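Local coordinates for cytosol aminopeptidase (Coxiella burnetii, PDB 3IJ3), which probably removes amino-terminal residues from peptides, as a manganese-dependent metalloaminopeptidase of the M17 family, at residues L283-I287 / V473-L477; T320-I326 / F434-F438. One frame throughout, in Å; residues are numbered along the deposited sequence. Where two conformers were deposited one is given.

Contact 1 (L283-I287 / V473-L477); sequences LARMI and VFHYL
The phenyl ring of F474 overlaps the backbone and first side-chain carbon of M286, whose CB lies over one ring face, 4.0 Å from F474 CD1. This is helix-to-helix packing on the sheet of the catalytic domain: helices 275-289 and 470-481 lie side by side, their local axes 10.9 Å apart and inclined at 36°, and L283, V473 and L477 also reach strand 353-359 of the central mixed sheet. F474 fills the gap between the two backbones because its CG stands anti to the backbone N (chi1 -170°), which sends the ring across to the neighbouring helix. There F474 CE1 comes within 3.9 Å of M286 O. The ring's edge is met by L283 CD1, which also leans on F474 CB at 4.0 Å. L283 thus works with both branches, as its other methyl, CD2, makes the closest approach of the contact, 3.6 Å to V473 CG1, the two side chains meeting at about a right angle. No hydrogen bond passes between the segments; all six participants are buried. Further along, I287 and L477 also meet nearly perpendicularly, methyl against methyl, with I287 CD1 3.9 Å from L477 CD1.

Contact 2 (T320-I326 / F434-F438); sequences TRARKTI and FLQHF. With EDO (1,2-ethanediol), chain I.
A322 and T320 meet the edge of the F438 ring, A322 CB lying 3.7 Å from F438 CD1 and T320 OG1 4.0 Å from F438 CE1, both near the ring plane. K324 slides past the same ring in the opposite direction, and its CE packs 3.3 Å from H437 O. The K324 side chain runs extended until a bend at chi4 (-64°) turns the amino group aside; K324 NZ then makes a weak bond of 3.4 Å to a water, which donates to H437 O. Deeper in, I326 pushes CD1 against the edge of F434, 3.7 Å from F434 CZ, the side chains crossing at about a right angle. The first partner surface is a β-hairpin: strands 317-319 and 325-327 pair antiparallel, I326 bonding through its backbone to V318, and the connection between them includes a type I turn from T320 to R323. T320 OG1 donates to K324 O at 2.7 Å, closing the connection from T320 across to K324, the donor tilted 23° from the carbonyl plane. The other surface is the C-terminal part of helix 427-436 and the residues after it, where the H437 and F438 amides bond back to F434 O and L435 O. H437 ND1 donates to L433 O, which helps fix the imidazole, while H437 NE2 shares a 2.6 Å bond with ethanediol O2, probably from the crystallisation liquor. Helix 335-347 packs against both T320 and F434, and its D341 accepts from R321 N; T325, whose side chain points away from the contact, bonds through OG1 to Y143 O of the second subunit.

In the fold
Contacts 1 and 2 do not touch: their centres are 27 Å apart and their nearest atoms about 15 Å. Contact 1 lies about 11 Å from the centre of the chain, contact 2 about 26 Å, so one belongs to the core and the other to the periphery, near a neighbouring subunit. In sequence, both segments of contact 2 fall between those of contact 1. The lithium site, formed by K250, D255, D273 and E334, relates to both: helix 275-289, which starts just after D273, supplies one side of contact 1, while helix 335-347, which starts just after E334, backs contact 2 by touching T320 and F434.

Contact 1 (L283-I287 / V473-L477)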
loop_
_atom_site.group_PDB
_atom_site.type_symbol
_atom_site.label_atom_id
_atom_site.label_comp_id
_atom_site.label_asym_id
_atom_site.label_seq_id
_atom_site.Cartn_x
_atom_site.Cartn_y
_atom_site.Cartn_z
ATOM N N LEU A 283 30.144 12.206 -24.204
ATOM C CA LEU A 283 30.838 11.344 -25.165
ATOM C C LEU A 283 31.115 12.143 -26.467
ATOM O O LEU A 283 32.222 12.086 -27.008
ATOM C CB LEU A 283 30.055 10.067 -25.445
ATOM C CG LEU A 283 30.756 9.108 -26.371
ATOM C CD1 LEU A 283 32.166 8.703 -25.826
ATOM C CD2 LEU A 283 29.864 7.908 -26.589
ATOM N N ALA A 284 30.125 12.900 -26.945
ATOM C CA ALA A 284 30.312 13.768 -28.105
ATOM C C ALA A 284 31.495 14.720 -27.867
ATOM O O ALA A 284 32.336 14.929 -28.748
ATOM C CB ALA A 284 29.033 14.593 -28.372
ATOM N N ARG A 285 31.529 15.342 -26.694
ATOM C CA ARG A 285 32.615 16.252 -26.347
ATOM C C ARG A 285 33.989 15.584 -26.406
ATOM O O ARG A 285 34.936 16.168 -26.956
ATOM C CB ARG A 285 32.345 16.910 -24.995
ATOM C CG ARG A 285 33.394 17.953 -24.638
ATOM C CD ARG A 285 32.952 18.743 -23.430
ATOM N NE ARG A 285 33.886 19.825 -23.180
ATOM C CZ ARG A 285 34.947 19.755 -22.373
ATOM N NH1 ARG A 285 35.219 18.657 -21.685
ATOM N NH2 ARG A 285 35.737 20.813 -22.252
ATOM N N MET A 286 34.110 14.354 -25.892
ATOM C CA MET A 286 35.400 13.642 -25.957
ATOM C C MET A 286 35.805 13.338 -27.399
ATOM O O MET A 286 36.973 13.480 -27.773
ATOM C CB MET A 286 35.378 12.357 -25.110
ATOM C CG MET A 286 35.372 12.604 -23.620
ATOM S SD MET A 286 36.898 13.353 -23.065
ATOM C CE MET A 286 38.072 12.291 -23.837
ATOM N N ILE A 287 34.834 12.947 -28.215
ATOM C CA ILE A 287 35.081 12.664 -29.619
ATOM C C ILE A 287 35.650 13.912 -30.313
ATOM O O ILE A 287 36.621 13.817 -31.062
ATOM C CB ILE A 287 33.785 12.199 -30.299
ATOM C CG1 ILE A 287 33.414 10.780 -29.831
ATOM C CG2 ILE A 287 33.922 12.231 -31.826
ATOM C CD1 ILE A 287 31.996 10.347 -30.304
ATOM N N VAL A 473 33.132 2.984 -23.683
ATOM C CA VAL A 473 32.652 3.316 -25.038
ATOM C C VAL A 473 33.704 4.102 -25.815
ATOM O O VAL A 473 33.961 3.797 -26.980
ATOM C CB VAL A 473 31.324 4.075 -25.042
ATOM C CG1 VAL A 473 30.922 4.472 -26.494
ATOM C CG2 VAL A 473 30.217 3.236 -24.363
ATOM N N PHE A 474 34.325 5.101 -25.182
ATOM C CA PHE A 474 35.340 5.882 -25.876
ATOM C C PHE A 474 36.535 5.038 -26.299
ATOM O O PHE A 474 37.087 5.217 -27.403
ATOM C CB PHE A 474 35.790 7.124 -25.083
ATOM C CG PHE A 474 36.652 8.033 -25.891
ATOM C CD1 PHE A 474 36.103 8.803 -26.903
ATOM C CD2 PHE A 474 38.018 8.105 -25.673
ATOM C CE1 PHE A 474 36.894 9.613 -27.709
ATOM C CE2 PHE A 474 38.813 8.934 -26.464
ATOM C CZ PHE A 474 38.228 9.700 -27.483
ATOM N N HIS A 475 36.986 4.143 -25.419
ATOM C CA HIS A 475 38.080 3.234 -25.751
ATOM C C HIS A 475 37.718 2.435 -27.020
ATOM O O HIS A 475 38.528 2.307 -27.954
ATOM C CB HIS A 475 38.370 2.292 -24.576
ATOM C CG HIS A 475 39.368 1.230 -24.886
ATOM N ND1 HIS A 475 40.714 1.379 -24.629
ATOM C CD2 HIS A 475 39.219 0.005 -25.438
ATOM C CE1 HIS A 475 41.354 0.291 -25.026
ATOM N NE2 HIS A 475 40.470 -0.554 -25.527
ATOM N N TYR A 476 36.512 1.881 -27.041
ATOM C CA TYR A 476 36.018 1.145 -28.196
ATOM C C TYR A 476 36.094 2.010 -29.479
ATOM O O TYR A 476 36.605 1.570 -30.513
ATOM C CB TYR A 476 34.566 0.638 -27.956
ATOM C CG TYR A 476 33.951 0.187 -29.246
ATOM C CD1 TYR A 476 34.367 -0.983 -29.845
ATOM C CD2 TYR A 476 33.065 0.987 -29.930
ATOM C CE1 TYR A 476 33.862 -1.375 -31.059
ATOM C CE2 TYR A 476 32.543 0.598 -31.150
ATOM C CZ TYR A 476 32.951 -0.587 -31.709
ATOM O OH TYR A 476 32.480 -0.983 -32.934
ATOM N N LEU A 477 35.602 3.250 -29.401
ATOM C CA LEU A 477 35.619 4.141 -30.552
ATOM C C LEU A 477 37.032 4.443 -31.050
ATOM O O LEU A 477 37.275 4.478 -32.252
ATOM C CB LEU A 477 34.869 5.442 -30.253
ATOM C CG LEU A 477 33.377 5.281 -29.960
ATOM C CD1 LEU A 477 32.761 6.645 -29.574
ATOM C CD2 LEU A 477 32.636 4.681 -31.167
#

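Contact 2 (T320-I326 / F434-F438)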
loop_
_atom_site.group_PDB
_atom_site.type_symbol
_atom_site.label_atom_id
_atom_site.label_comp_id
_atom_site.label_asym_id
_atom_site.label_seq_id
_atom_site.Cartn_x
_atom_site.Cartn_y
_atom_site.Cartn_z
ATOM N N THR A 320 4.334 8.067 -34.434
ATOM C CA THR A 320 5.796 8.169 -34.378
ATOM C C THR A 320 6.382 8.598 -35.723
ATOM O O THR A 320 5.756 8.477 -36.760
ATOM C CB THR A 320 6.463 6.815 -34.008
ATOM O OG1 THR A 320 6.147 5.846 -35.006
ATOM C CG2 THR A 320 6.026 6.299 -32.626
ATOM N N ARG A 321 7.612 9.087 -35.686
ATOM C CA ARG A 321 8.309 9.470 -36.893
ATOM C C ARG A 321 8.495 8.263 -37.826
ATOM O O ARG A 321 8.516 8.422 -39.040
ATOM C CB ARG A 321 9.647 10.097 -36.541
ATOM C CG ARG A 321 10.442 10.582 -37.754
ATOM C CD ARG A 321 11.505 11.524 -37.333
ATOM N NE ARG A 321 12.260 12.096 -38.448
ATOM C CZ ARG A 321 11.825 13.078 -39.231
ATOM N NH1 ARG A 321 10.604 13.553 -39.104
ATOM N NH2 ARG A 321 12.610 13.557 -40.197
ATOM N N ALA A 322 8.596 7.061 -37.253
ATOM C CA ALA A 322 8.732 5.825 -38.024
ATOM C C ALA A 322 7.407 5.343 -38.638
ATOM O O ALA A 322 7.389 4.354 -39.377
ATOM C CB ALA A 322 9.282 4.733 -37.118
ATOM N N ARG A 323 6.327 6.050 -38.312
ATOM C CA ARG A 323 4.967 5.742 -38.770
ATOM C C ARG A 323 4.399 4.451 -38.141
ATOM O O ARG A 323 3.579 3.756 -38.767
ATOM C CB ARG A 323 4.865 5.730 -40.300
ATOM C CG ARG A 323 5.237 7.058 -40.994
ATOM C CD ARG A 323 5.396 6.830 -42.515
ATOM N NE ARG A 323 5.800 8.012 -43.282
ATOM C CZ ARG A 323 4.992 8.709 -44.083
ATOM N NH1 ARG A 323 5.456 9.762 -44.742
ATOM N NH2 ARG A 323 3.724 8.345 -44.246
ATOM N N LYS A 324 4.878 4.120 -36.936
ATOM C CA LYS A 324 4.343 3.012 -36.147
ATOM C C LYS A 324 3.439 3.679 -35.116
ATOM O O LYS A 324 3.641 4.851 -34.781
ATOM C CB LYS A 324 5.427 2.215 -35.457
ATOM C CG LYS A 324 6.331 1.497 -36.412
ATOM C CD LYS A 324 7.358 0.611 -35.694
ATOM C CE LYS A 324 8.263 -0.104 -36.696
ATOM N NZ LYS A 324 7.517 -1.044 -37.550
ATOM N N THR A 325 2.434 2.975 -34.630
ATOM C CA THR A 325 1.555 3.544 -33.587
ATOM C C THR A 325 1.901 2.877 -32.248
ATOM O O THR A 325 2.111 1.673 -32.201
ATOM C CB THR A 325 0.074 3.384 -33.915
ATOM O OG1 THR A 325 -0.218 2.025 -34.242
ATOM C CG2 THR A 325 -0.289 4.313 -35.098
ATOM N N ILE A 326 1.945 3.666 -31.174
ATOM C CA ILE A 326 2.251 3.160 -29.841
ATOM C C ILE A 326 1.070 3.410 -28.910
ATOM O O ILE A 326 0.623 4.549 -28.767
ATOM C CB ILE A 326 3.416 3.918 -29.216
ATOM C CG1 ILE A 326 4.644 3.879 -30.125
ATOM C CG2 ILE A 326 3.748 3.337 -27.868
ATOM C CD1 ILE A 326 5.637 4.936 -29.692
ATOM N N PHE A 434 11.574 -2.695 -26.983
ATOM C CA PHE A 434 10.719 -1.661 -27.546
ATOM C C PHE A 434 11.536 -0.828 -28.572
ATOM O O PHE A 434 11.151 -0.668 -29.718
ATOM C CB PHE A 434 10.179 -0.743 -26.445
ATOM C CG PHE A 434 9.349 0.390 -26.978
ATOM C CD1 PHE A 434 7.963 0.239 -27.171
ATOM C CD2 PHE A 434 9.938 1.577 -27.327
ATOM C CE1 PHE A 434 7.194 1.289 -27.688
ATOM C CE2 PHE A 434 9.186 2.630 -27.847
ATOM C CZ PHE A 434 7.801 2.489 -28.032
ATOM N N LEU A 435 12.673 -0.321 -28.137
ATOM C CA LEU A 435 13.531 0.490 -28.980
ATOM C C LEU A 435 14.001 -0.250 -30.239
ATOM O O LEU A 435 14.148 0.359 -31.301
ATOM C CB LEU A 435 14.726 1.015 -28.181
ATOM C CG LEU A 435 14.405 2.024 -27.048
ATOM C CD1 LEU A 435 15.650 2.257 -26.192
ATOM C CD2 LEU A 435 13.907 3.302 -27.636
ATOM N N GLN A 436 14.216 -1.564 -30.126
ATOM C CA GLN A 436 14.663 -2.351 -31.242
ATOM C C GLN A 436 13.668 -2.304 -32.397
ATOM O O GLN A 436 14.055 -2.495 -33.536
ATOM C CB GLN A 436 14.923 -3.797 -30.831
ATOM C CG GLN A 436 15.536 -4.632 -31.923
ATOM C CD GLN A 436 15.899 -6.020 -31.462
ATOM O OE1 GLN A 436 15.243 -6.594 -30.574
ATOM N NE2 GLN A 436 16.924 -6.590 -32.079
ATOM N N HIS A 437 12.396 -2.073 -32.108
ATOM C CA HIS A 437 11.390 -1.968 -33.197
ATOM C C HIS A 437 11.684 -0.808 -34.132
ATOM O O HIS A 437 11.186 -0.796 -35.268
ATOM C CB HIS A 437 9.981 -1.785 -32.642
ATOM C CG HIS A 437 9.389 -3.034 -32.075
ATOM N ND1 HIS A 437 9.751 -3.537 -30.849
ATOM C CD2 HIS A 437 8.446 -3.875 -32.562
ATOM C CE1 HIS A 437 9.059 -4.636 -30.601
ATOM N NE2 HIS A 437 8.261 -4.865 -31.623
ATOM N N PHE A 438 12.510 0.136 -33.674
ATOM C CA PHE A 438 12.839 1.365 -34.448
ATOM C C PHE A 438 14.211 1.350 -35.100
ATOM O O PHE A 438 14.590 2.304 -35.812
ATOM C CB PHE A 438 12.646 2.580 -33.545
ATOM C CG PHE A 438 11.233 2.692 -33.037
ATOM C CD1 PHE A 438 10.288 3.407 -33.769
ATOM C CD2 PHE A 438 10.821 2.018 -31.886
ATOM C CE1 PHE A 438 8.953 3.479 -33.356
ATOM C CE2 PHE A 438 9.480 2.078 -31.467
ATOM C CZ PHE A 438 8.542 2.809 -32.220
HETATM C C1 EDO I . 4.237 -7.086 -30.506
HETATM O O1 EDO I . 4.313 -8.217 -31.378
HETATM C C2 EDO I . 5.516 -6.265 -30.578
HETATM O O2 EDO I . 6.300 -6.614 -31.727
HETATM O O HOH W 1 9.903 -3.297 -36.783
#